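Local coordinates for protein 4-aminobutyrate transaminase (Acinetobacter baumannii, PDB 6WOP) that probably catalyses the pyridoxal 5'-phosphate-dependent transfer of the amino group of 4-aminobutyrate to 2-oxoglutarate, as a class-III aminotransferase, at residues Ala115-Val120 with Ser143-Ala148; Gly131-Gly136 with Phe168-Pro173; Ile204-Val209 with Ile235-Asp240. All blocks are in the same frame, centred on the assembly; numbering follows the deposited sequence.

Contact 1: Ala115-Val120 with Ser143-Ala148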
loop_
_atom_site.group_PDB
_atom_site.type_symbol
_atom_site.label_atom_id
_atom_site.label_comp_id
_atom_site.label_asym_id
_atom_site.label_seq_id
_atom_site.Cartn_x
_atom_site.Cartn_y
_atom_site.Cartn_z
ATOM N N ALA A 115 2.899 -5.666 -21.058
ATOM C CA ALA A 115 3.264 -7.094 -21.020
ATOM C C ALA A 115 3.773 -7.493 -19.631
ATOM O O ALA A 115 3.332 -8.511 -19.056
ATOM C CB ALA A 115 4.334 -7.388 -22.067
ATOM N N VAL A 116 4.675 -6.686 -19.066
ATOM C CA VAL A 116 5.177 -6.970 -17.701
ATOM C C VAL A 116 4.026 -6.932 -16.699
ATOM O O VAL A 116 3.894 -7.811 -15.831
ATOM C CB VAL A 116 6.293 -5.976 -17.307
ATOM C CG1 VAL A 116 6.780 -6.320 -15.829
ATOM C CG2 VAL A 116 7.521 -6.139 -18.213
ATOM N N GLU A 117 3.179 -5.905 -16.802
ATOM C CA GLU A 117 2.106 -5.736 -15.814
ATOM C C GLU A 117 1.100 -6.882 -15.908
ATOM O O GLU A 117 0.622 -7.389 -14.875
ATOM C CB GLU A 117 1.440 -4.385 -16.019
ATOM C CG GLU A 117 0.700 -3.894 -14.790
ATOM C CD GLU A 117 0.837 -2.376 -14.521
ATOM O OE1 GLU A 117 1.464 -1.631 -15.314
ATOM O OE2 GLU A 117 0.258 -1.883 -13.510
ATOM N N ASN A 118 0.797 -7.339 -17.144
ATOM C CA ASN A 118 -0.080 -8.499 -17.277
ATOM C C ASN A 118 0.596 -9.788 -16.855
ATOM O O ASN A 118 -0.074 -10.671 -16.330
ATOM C CB ASN A 118 -0.615 -8.590 -18.707
ATOM C CG ASN A 118 -1.775 -7.648 -18.910
ATOM O OD1 ASN A 118 -2.848 -7.950 -18.468
ATOM N ND2 ASN A 118 -1.556 -6.486 -19.567
ATOM N N ALA A 119 1.897 -9.917 -17.003
ATOM C CA ALA A 119 2.513 -11.135 -16.452
ATOM C C ALA A 119 2.384 -11.165 -14.932
ATOM O O ALA A 119 2.166 -12.234 -14.324
ATOM C CB ALA A 119 3.977 -11.193 -16.889
ATOM N N VAL A 120 2.466 -9.982 -14.302
ATOM C CA VAL A 120 2.284 -9.903 -12.845
ATOM C C VAL A 120 0.826 -10.194 -12.462
ATOM O O VAL A 120 0.559 -10.902 -11.465
ATOM C CB VAL A 120 2.742 -8.511 -12.343
ATOM C CG1 VAL A 120 2.206 -8.229 -10.884
ATOM C CG2 VAL A 120 4.304 -8.415 -12.394
ATOM N N SER A 143 4.648 2.512 -15.502
ATOM C CA SER A 143 3.400 2.454 -14.754
ATOM C C SER A 143 3.762 2.527 -13.254
ATOM O O SER A 143 4.939 2.448 -12.865
ATOM C CB SER A 143 2.628 1.166 -15.123
ATOM O OG SER A 143 3.176 0.069 -14.382
ATOM N N PHE A 144 2.765 2.713 -12.380
ATOM C CA PHE A 144 3.109 2.692 -10.958
ATOM C C PHE A 144 3.620 1.321 -10.578
ATOM O O PHE A 144 4.683 1.209 -9.957
ATOM C CB PHE A 144 1.901 3.102 -10.133
ATOM C CG PHE A 144 1.775 4.567 -10.033
ATOM C CD1 PHE A 144 2.522 5.242 -9.087
ATOM C CD2 PHE A 144 0.964 5.287 -10.935
ATOM C CE1 PHE A 144 2.459 6.660 -9.009
ATOM C CE2 PHE A 144 0.880 6.647 -10.857
ATOM C CZ PHE A 144 1.623 7.355 -9.874
ATOM N N MET A 145 2.969 0.238 -11.060
ATOM C CA MET A 145 3.523 -1.052 -10.652
ATOM C C MET A 145 4.877 -1.327 -11.312
ATOM O O MET A 145 5.785 -1.879 -10.660
ATOM C CB MET A 145 2.561 -2.194 -10.968
ATOM C CG MET A 145 3.047 -3.583 -10.544
ATOM S SD MET A 145 3.762 -3.597 -8.823
ATOM C CE MET A 145 2.577 -4.431 -7.840
ATOM N N THR A 146 5.026 -1.055 -12.641
ATOM C CA THR A 146 6.321 -1.353 -13.232
ATOM C C THR A 146 7.400 -0.361 -12.789
ATOM O O THR A 146 8.585 -0.709 -12.813
ATOM C CB THR A 146 6.202 -1.469 -14.796
ATOM O OG1 THR A 146 5.591 -0.290 -15.359
ATOM C CG2 THR A 146 5.248 -2.648 -15.135
ATOM N N MET A 147 7.033 0.849 -12.362
ATOM C CA MET A 147 8.057 1.720 -11.778
ATOM C C MET A 147 8.555 1.142 -10.461
ATOM O O MET A 147 9.743 1.252 -10.143
ATOM C CB MET A 147 7.484 3.132 -11.471
ATOM C CG MET A 147 7.479 4.030 -12.628
ATOM S SD MET A 147 6.987 5.720 -11.979
ATOM C CE MET A 147 5.220 5.597 -11.785
ATOM N N ALA A 148 7.645 0.616 -9.647
ATOM C CA ALA A 148 8.069 -0.005 -8.386
ATOM C C ALA A 148 8.981 -1.189 -8.670
ATOM O O ALA A 148 9.978 -1.395 -7.996
ATOM C CB ALA A 148 6.828 -0.475 -7.584
HETATM O O HOH W 1 0.156 0.558 -12.267
#

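Contact 2: Gly131-Gly136 with Phe168-Pro173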
loop_
_atom_site.group_PDB
_atom_site.type_symbol
_atom_site.label_atom_id
_atom_site.label_comp_id
_atom_site.label_asym_id
_atom_site.label_seq_id
_atom_site.Cartn_x
_atom_site.Cartn_y
_atom_site.Cartn_z
ATOM N N GLY A 131 3.013 -10.748 -3.810
ATOM C CA GLY A 131 4.332 -10.129 -3.789
ATOM C C GLY A 131 5.109 -10.343 -5.073
ATOM O O GLY A 131 4.950 -11.362 -5.761
ATOM N N ILE A 132 6.049 -9.424 -5.335
ATOM C CA ILE A 132 6.878 -9.486 -6.533
ATOM C C ILE A 132 8.308 -9.151 -6.155
ATOM O O ILE A 132 8.550 -8.131 -5.507
ATOM C CB ILE A 132 6.348 -8.492 -7.577
ATOM C CG1 ILE A 132 4.897 -8.831 -7.988
ATOM C CG2 ILE A 132 7.260 -8.392 -8.812
ATOM C CD1 ILE A 132 4.866 -10.116 -8.937
ATOM N N ILE A 133 9.265 -9.969 -6.570
ATOM C CA ILE A 133 10.662 -9.662 -6.354
ATOM C C ILE A 133 11.297 -9.361 -7.709
ATOM O O ILE A 133 11.206 -10.176 -8.641
ATOM C CB ILE A 133 11.384 -10.827 -5.647
ATOM C CG1 ILE A 133 10.842 -10.992 -4.243
ATOM C CG2 ILE A 133 12.913 -10.557 -5.580
ATOM C CD1 ILE A 133 11.417 -12.189 -3.483
ATOM N N THR A 134 11.925 -8.205 -7.821
ATOM C CA THR A 134 12.712 -7.843 -8.984
ATOM C C THR A 134 14.133 -7.553 -8.497
ATOM O O THR A 134 14.493 -7.828 -7.341
ATOM C CB THR A 134 12.143 -6.620 -9.726
ATOM O OG1 THR A 134 12.033 -5.554 -8.788
ATOM C CG2 THR A 134 10.691 -6.848 -10.205
ATOM N N PHE A 135 14.978 -6.998 -9.387
ATOM C CA PHE A 135 16.391 -6.839 -9.076
ATOM C C PHE A 135 16.830 -5.390 -9.268
ATOM O O PHE A 135 16.328 -4.668 -10.123
ATOM C CB PHE A 135 17.238 -7.788 -9.962
ATOM C CG PHE A 135 17.051 -9.208 -9.595
ATOM C CD1 PHE A 135 15.957 -9.946 -10.087
ATOM C CD2 PHE A 135 17.908 -9.807 -8.729
ATOM C CE1 PHE A 135 15.762 -11.296 -9.696
ATOM C CE2 PHE A 135 17.729 -11.136 -8.340
ATOM C CZ PHE A 135 16.648 -11.868 -8.811
ATOM N N GLY A 136 17.809 -4.986 -8.476
ATOM C CA GLY A 136 18.331 -3.653 -8.607
ATOM C C GLY A 136 18.838 -3.478 -10.025
ATOM O O GLY A 136 19.412 -4.403 -10.609
ATOM N N PHE A 168 9.893 -5.882 -3.932
ATOM C CA PHE A 168 11.188 -5.746 -3.272
ATOM C C PHE A 168 12.301 -6.028 -4.263
ATOM O O PHE A 168 12.124 -6.830 -5.171
ATOM C CB PHE A 168 11.252 -6.735 -2.032
ATOM C CG PHE A 168 10.193 -6.388 -1.003
ATOM C CD1 PHE A 168 10.355 -5.256 -0.181
ATOM C CD2 PHE A 168 9.028 -7.134 -0.916
ATOM C CE1 PHE A 168 9.312 -4.893 0.745
ATOM C CE2 PHE A 168 8.021 -6.786 -0.025
ATOM C CZ PHE A 168 8.171 -5.670 0.800
ATOM N N HIS A 169 13.486 -5.445 -4.031
ATOM C CA HIS A 169 14.617 -5.627 -4.948
ATOM C C HIS A 169 15.748 -6.443 -4.347
ATOM O O HIS A 169 16.307 -6.082 -3.288
ATOM C CB HIS A 169 15.147 -4.267 -5.369
ATOM C CG HIS A 169 14.152 -3.489 -6.175
ATOM N ND1 HIS A 169 13.233 -2.643 -5.592
ATOM C CD2 HIS A 169 13.901 -3.467 -7.511
ATOM C CE1 HIS A 169 12.461 -2.108 -6.534
ATOM N NE2 HIS A 169 12.840 -2.598 -7.707
ATOM N N ALA A 170 16.153 -7.487 -5.070
ATOM C CA ALA A 170 17.369 -8.241 -4.741
ATOM C C ALA A 170 18.554 -7.754 -5.592
ATOM O O ALA A 170 18.384 -6.913 -6.491
ATOM C CB ALA A 170 17.113 -9.740 -4.954
ATOM N N ARG A 171 19.728 -8.328 -5.337
ATOM C CA ARG A 171 20.904 -8.013 -6.105
ATOM C C ARG A 171 21.033 -8.924 -7.310
ATOM O O ARG A 171 21.065 -10.107 -7.166
ATOM C CB ARG A 171 22.201 -8.230 -5.308
ATOM C CG ARG A 171 22.177 -7.828 -3.877
ATOM C CD ARG A 171 22.148 -6.356 -3.690
ATOM N NE ARG A 171 20.945 -5.635 -4.092
ATOM C CZ ARG A 171 19.812 -5.531 -3.410
ATOM N NH1 ARG A 171 19.624 -6.167 -2.264
ATOM N NH2 ARG A 171 18.847 -4.838 -3.916
ATOM N N TYR A 172 21.106 -8.339 -8.483
ATOM C CA TYR A 172 21.400 -9.100 -9.678
ATOM C C TYR A 172 22.857 -9.566 -9.665
ATOM O O TYR A 172 23.752 -8.799 -9.288
ATOM C CB TYR A 172 21.150 -8.206 -10.891
ATOM C CG TYR A 172 20.947 -8.932 -12.203
ATOM C CD1 TYR A 172 19.698 -9.330 -12.591
ATOM C CD2 TYR A 172 22.042 -9.219 -13.054
ATOM C CE1 TYR A 172 19.492 -9.925 -13.789
ATOM C CE2 TYR A 172 21.831 -9.844 -14.250
ATOM C CZ TYR A 172 20.557 -10.182 -14.618
ATOM O OH TYR A 172 20.343 -10.774 -15.860
ATOM N N PRO A 173 23.135 -10.791 -10.132
ATOM C CA PRO A 173 24.504 -11.323 -10.130
ATOM C C PRO A 173 25.351 -10.653 -11.200
ATOM O O PRO A 173 24.999 -10.670 -12.399
ATOM C CB PRO A 173 24.296 -12.820 -10.427
ATOM C CG PRO A 173 22.976 -12.877 -11.164
ATOM C CD PRO A 173 22.143 -11.825 -10.496
HETATM O O HOH W 2 21.270 -5.474 -8.626
#

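Contact 3: Ile204-Val209 with Ile235-Asp240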
loop_
_atom_site.group_PDB
_atom_site.type_symbol
_atom_site.label_atom_id
_atom_site.label_comp_id
_atom_site.label_asym_id
_atom_site.label_seq_id
_atom_site.Cartn_x
_atom_site.Cartn_y
_atom_site.Cartn_z
ATOM N N ILE A 204 9.019 -14.064 -9.132
ATOM C CA ILE A 204 10.322 -13.401 -9.238
ATOM C C ILE A 204 10.550 -13.051 -10.688
ATOM O O ILE A 204 10.464 -13.932 -11.574
ATOM C CB ILE A 204 11.459 -14.301 -8.728
ATOM C CG1 ILE A 204 11.184 -14.620 -7.273
ATOM C CG2 ILE A 204 12.847 -13.575 -8.916
ATOM C CD1 ILE A 204 12.344 -15.421 -6.461
ATOM N N VAL A 205 10.870 -11.786 -10.941
ATOM C CA VAL A 205 10.898 -11.266 -12.311
ATOM C C VAL A 205 12.280 -10.717 -12.603
ATOM O O VAL A 205 12.776 -9.855 -11.857
ATOM C CB VAL A 205 9.853 -10.156 -12.508
ATOM C CG1 VAL A 205 9.905 -9.690 -14.032
ATOM C CG2 VAL A 205 8.491 -10.684 -12.040
ATOM N N LEU A 206 12.872 -11.153 -13.721
ATOM C CA LEU A 206 14.198 -10.655 -14.051
ATOM C C LEU A 206 14.406 -10.631 -15.559
ATOM O O LEU A 206 13.888 -11.480 -16.290
ATOM C CB LEU A 206 15.303 -11.485 -13.411
ATOM C CG LEU A 206 15.700 -12.740 -14.151
ATOM C CD1 LEU A 206 16.985 -13.251 -13.537
ATOM C CD2 LEU A 206 14.627 -13.742 -14.024
ATOM N N GLU A 207 15.233 -9.709 -15.980
ATOM C CA GLU A 207 15.712 -9.701 -17.366
ATOM C C GLU A 207 16.857 -10.692 -17.493
ATOM O O GLU A 207 17.856 -10.553 -16.764
ATOM C CB GLU A 207 16.195 -8.294 -17.711
ATOM C CG GLU A 207 15.104 -7.218 -17.722
ATOM C CD GLU A 207 15.700 -5.846 -17.521
ATOM O OE1 GLU A 207 15.793 -5.407 -16.323
ATOM O OE2 GLU A 207 16.087 -5.237 -18.562
ATOM N N PRO A 208 16.777 -11.698 -18.391
ATOM C CA PRO A 208 17.960 -12.555 -18.622
ATOM C C PRO A 208 19.178 -11.751 -19.044
ATOM O O PRO A 208 20.304 -12.184 -18.794
ATOM C CB PRO A 208 17.546 -13.512 -19.758
ATOM C CG PRO A 208 16.081 -13.345 -19.968
ATOM C CD PRO A 208 15.625 -12.031 -19.267
ATOM N N VAL A 209 19.013 -10.591 -19.684
ATOM C CA VAL A 209 20.114 -9.653 -19.908
ATOM C C VAL A 209 19.580 -8.281 -19.486
ATOM O O VAL A 209 18.740 -7.710 -20.186
ATOM C CB VAL A 209 20.577 -9.606 -21.387
ATOM C CG1 VAL A 209 21.793 -8.743 -21.456
ATOM C CG2 VAL A 209 20.920 -11.031 -21.977
ATOM N N ILE A 235 6.563 -20.339 -6.288
ATOM C CA ILE A 235 6.633 -18.996 -6.864
ATOM C C ILE A 235 6.797 -19.134 -8.386
ATOM O O ILE A 235 7.517 -20.034 -8.832
ATOM C CB ILE A 235 7.820 -18.227 -6.252
ATOM C CG1 ILE A 235 7.656 -18.093 -4.706
ATOM C CG2 ILE A 235 7.990 -16.841 -6.945
ATOM C CD1 ILE A 235 8.916 -17.715 -4.029
ATOM N N LEU A 236 6.213 -18.220 -9.185
ATOM C CA LEU A 236 6.509 -18.231 -10.625
ATOM C C LEU A 236 7.787 -17.491 -11.013
ATOM O O LEU A 236 8.115 -16.435 -10.474
ATOM C CB LEU A 236 5.365 -17.604 -11.432
ATOM C CG LEU A 236 4.087 -18.435 -11.242
ATOM C CD1 LEU A 236 2.908 -17.651 -11.822
ATOM C CD2 LEU A 236 4.132 -19.889 -11.872
ATOM N N LEU A 237 8.463 -17.989 -12.067
ATOM C CA LEU A 237 9.654 -17.316 -12.563
ATOM C C LEU A 237 9.272 -16.617 -13.861
ATOM O O LEU A 237 8.766 -17.271 -14.765
ATOM C CB LEU A 237 10.775 -18.317 -12.799
ATOM C CG LEU A 237 12.105 -17.748 -13.355
ATOM C CD1 LEU A 237 12.687 -16.727 -12.420
ATOM C CD2 LEU A 237 13.149 -18.920 -13.534
ATOM N N VAL A 238 9.487 -15.303 -13.942
ATOM C CA VAL A 238 9.121 -14.526 -15.132
ATOM C C VAL A 238 10.389 -13.996 -15.783
ATOM O O VAL A 238 11.162 -13.293 -15.134
ATOM C CB VAL A 238 8.213 -13.354 -14.766
ATOM C CG1 VAL A 238 7.803 -12.568 -16.066
ATOM C CG2 VAL A 238 6.963 -13.903 -14.022
ATOM N N ALA A 239 10.592 -14.279 -17.060
ATOM C CA ALA A 239 11.709 -13.722 -17.825
ATOM C C ALA A 239 11.210 -12.510 -18.583
ATOM O O ALA A 239 10.318 -12.648 -19.409
ATOM C CB ALA A 239 12.240 -14.757 -18.830
ATOM N N ASP A 240 11.759 -11.328 -18.312
ATOM C CA ASP A 240 11.347 -10.120 -19.051
ATOM C C ASP A 240 12.282 -9.975 -20.249
ATOM O O ASP A 240 13.437 -9.564 -20.109
ATOM C CB ASP A 240 11.393 -8.893 -18.145
ATOM C CG ASP A 240 10.994 -7.593 -18.876
ATOM O OD1 ASP A 240 10.589 -7.625 -20.072
ATOM O OD2 ASP A 240 11.093 -6.546 -18.254
#

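Contact 1: Ala115-Val120 with Ser143-Ala148
Ser143 and Glu117 make the one direct hydrogen bond between the two segments: Ser143 OG donates to Glu117 OE1 at 2.6 Å, reaching it from above the carboxylate plane. The same serine oxygen accepts two further bonds. As the N-cap of helix 144-149 it takes Thr146 N at 2.8 Å in a nearly straight bond (169°), and the hydroxyl Thr146 OG1 also donates to Ser143 OG at 2.6 Å. Three bonds therefore fix its rotation and aim its hydrogen at the glutamate.

The second carboxylate oxygen is tied in through water. A water donates to Glu117 OE2 at 2.7 Å and accepts from Met145 N at 3.1 Å, so it links the carboxylate to one of the first backbone N-H groups of the helix. Glu117 reaches this place with CG trans to its backbone N (chi1 -159°) and a bend at the next bond. A buried carboxylate set against a helix N terminus would probably be stabilised as an anion.

Van der Waals contact is sparse. Val116 CG1 meets the methyl Thr146 CG2 at 4.0 Å, the two side chains crossing at a slant, while Glu117 OE2 rests on Met145 CB at 3.4 Å.

The patch also lies at a subunit interface: Phe144 N of the second subunit bonds to Glu117 OE2, and Phe144 N here bonds to Glu117 of that subunit.

The axes of 115-120 and 144-148 run at 89° to each other, 9.7 Å apart at closest approach, which confines the touching to one patch. Helix 112-127 also packs on the central sheet, Val116 on Thr266 and Asp240, Ala119 on Val238.

Contact 2: Gly131-Gly136 with Phe168-Pro173
Phe135 is the bump against which Ala170, Arg171 and Tyr172 pack. Tyr172 points its edge at the face of the Phe135 ring in a T-shaped pair, centroids of the two rings 5.8 Å apart and planes at 90°. The rim atom Tyr172 CD1 lies at 3.9 Å from Phe135 CB, placed there by a CG that stands trans to the tyrosine's own backbone N (chi1 -160°). On the face shared with Phe135, the small Ala170 offers the hollow: its CB lies 3.7 Å from Phe135 CE2, and Ile133 CG2 meets the same methyl, Ala170 CB, at 4.3 Å from a direction about square to that of the ring. The ring edge is lined by backbone, with Phe135 CD2 at 3.5 Å from Arg171 O. That carbonyl oxygen is buried here without a polar partner.

On the opposite face Thr134 and His169 stand side by side, pointing the same way, and Thr134 OG1 lies 3.1 Å from His169 CD2. Both turn their polar ends to Met149 O, and His169 ND1 is held by Asp195 of the third subunit.

Four backbone hydrogen bonds fix the register, ending with Gly136 N to Ala170 O at 2.8 Å. Beyond them a water accepts from Tyr172 N and donates to Gly136 O, linking the two past the last direct bond.

Helix 181-194 covers the face carrying Ile133 and Ala170. Parallel pairing of strand 131-135 with strand 167-170, outermost of the sheet within this chain, joined through helix 144-149, is a beta-alpha-beta unit of the large domain of fold type I aminotransferases.

Contact 3: Ile204-Val209 with Ile235-Asp240
Ile204 and Val238 are joined by the straightest of four backbone bonds in this parallel pair: Val238 N donates to Ile204 O at 2.9 Å (172°). Ile204 N gives its hydrogen to Leu236 O at 2.9 Å, and Leu206 N donates to Val238 O at 3.1 Å. The last bond is Asp240 N to Leu206 O at 2.9 Å. Then Pro208, with no N-H to offer, sets its CD 3.4 Å from Asp240 O.

Glu207 and Asp240 run side by side, yet each carboxylate is satisfied by other residues: Glu207 OE1 by Phe139 N and OE2 by Gly211 N, Asp240 OD1 by Thr266 OG1 and Val242 N, and OD2 by His140 ND1. Their nearest charged oxygens, Glu207 OE2 and Asp240 OD2, stay 5.2 Å apart.

On one face Val205 CG2 packs on Val238 CB at 3.8 Å, side by side and pointing the same way; on the other, Leu206 CD2 meets Leu237 CD1 at 3.9 Å.

With helix 220-233 between them in the chain and packed on Ile204 and Leu237, the strands form a beta-alpha-beta crossover. They are flanked by 131-135 beside 201-206 and by 264-267 beside 236-240, and helix 112-127 packs on Leu236 and Asp240.

Overall arrangement
From the N terminus, helix 112-127 supplies the first half of contact 1, and strand 131-135 follows to open contact 2. The chain returns at 143-148 to close contact 1, then at 168-173 to close contact 2, so these two loops cross. Contact 3 comes after both, in series, its return path running through helix 220-233. Contacts 2 and 3 belong to one sheet, where strands 131-135 and 201-206 are neighbours, joined by Ile133 O and Val205 N and by Tyr172 OH reaching Glu207 O. Contact 1 sits over that sheet: Val116 touches Asp240, Ala119 touches Val238, and Val120 meets Ile132.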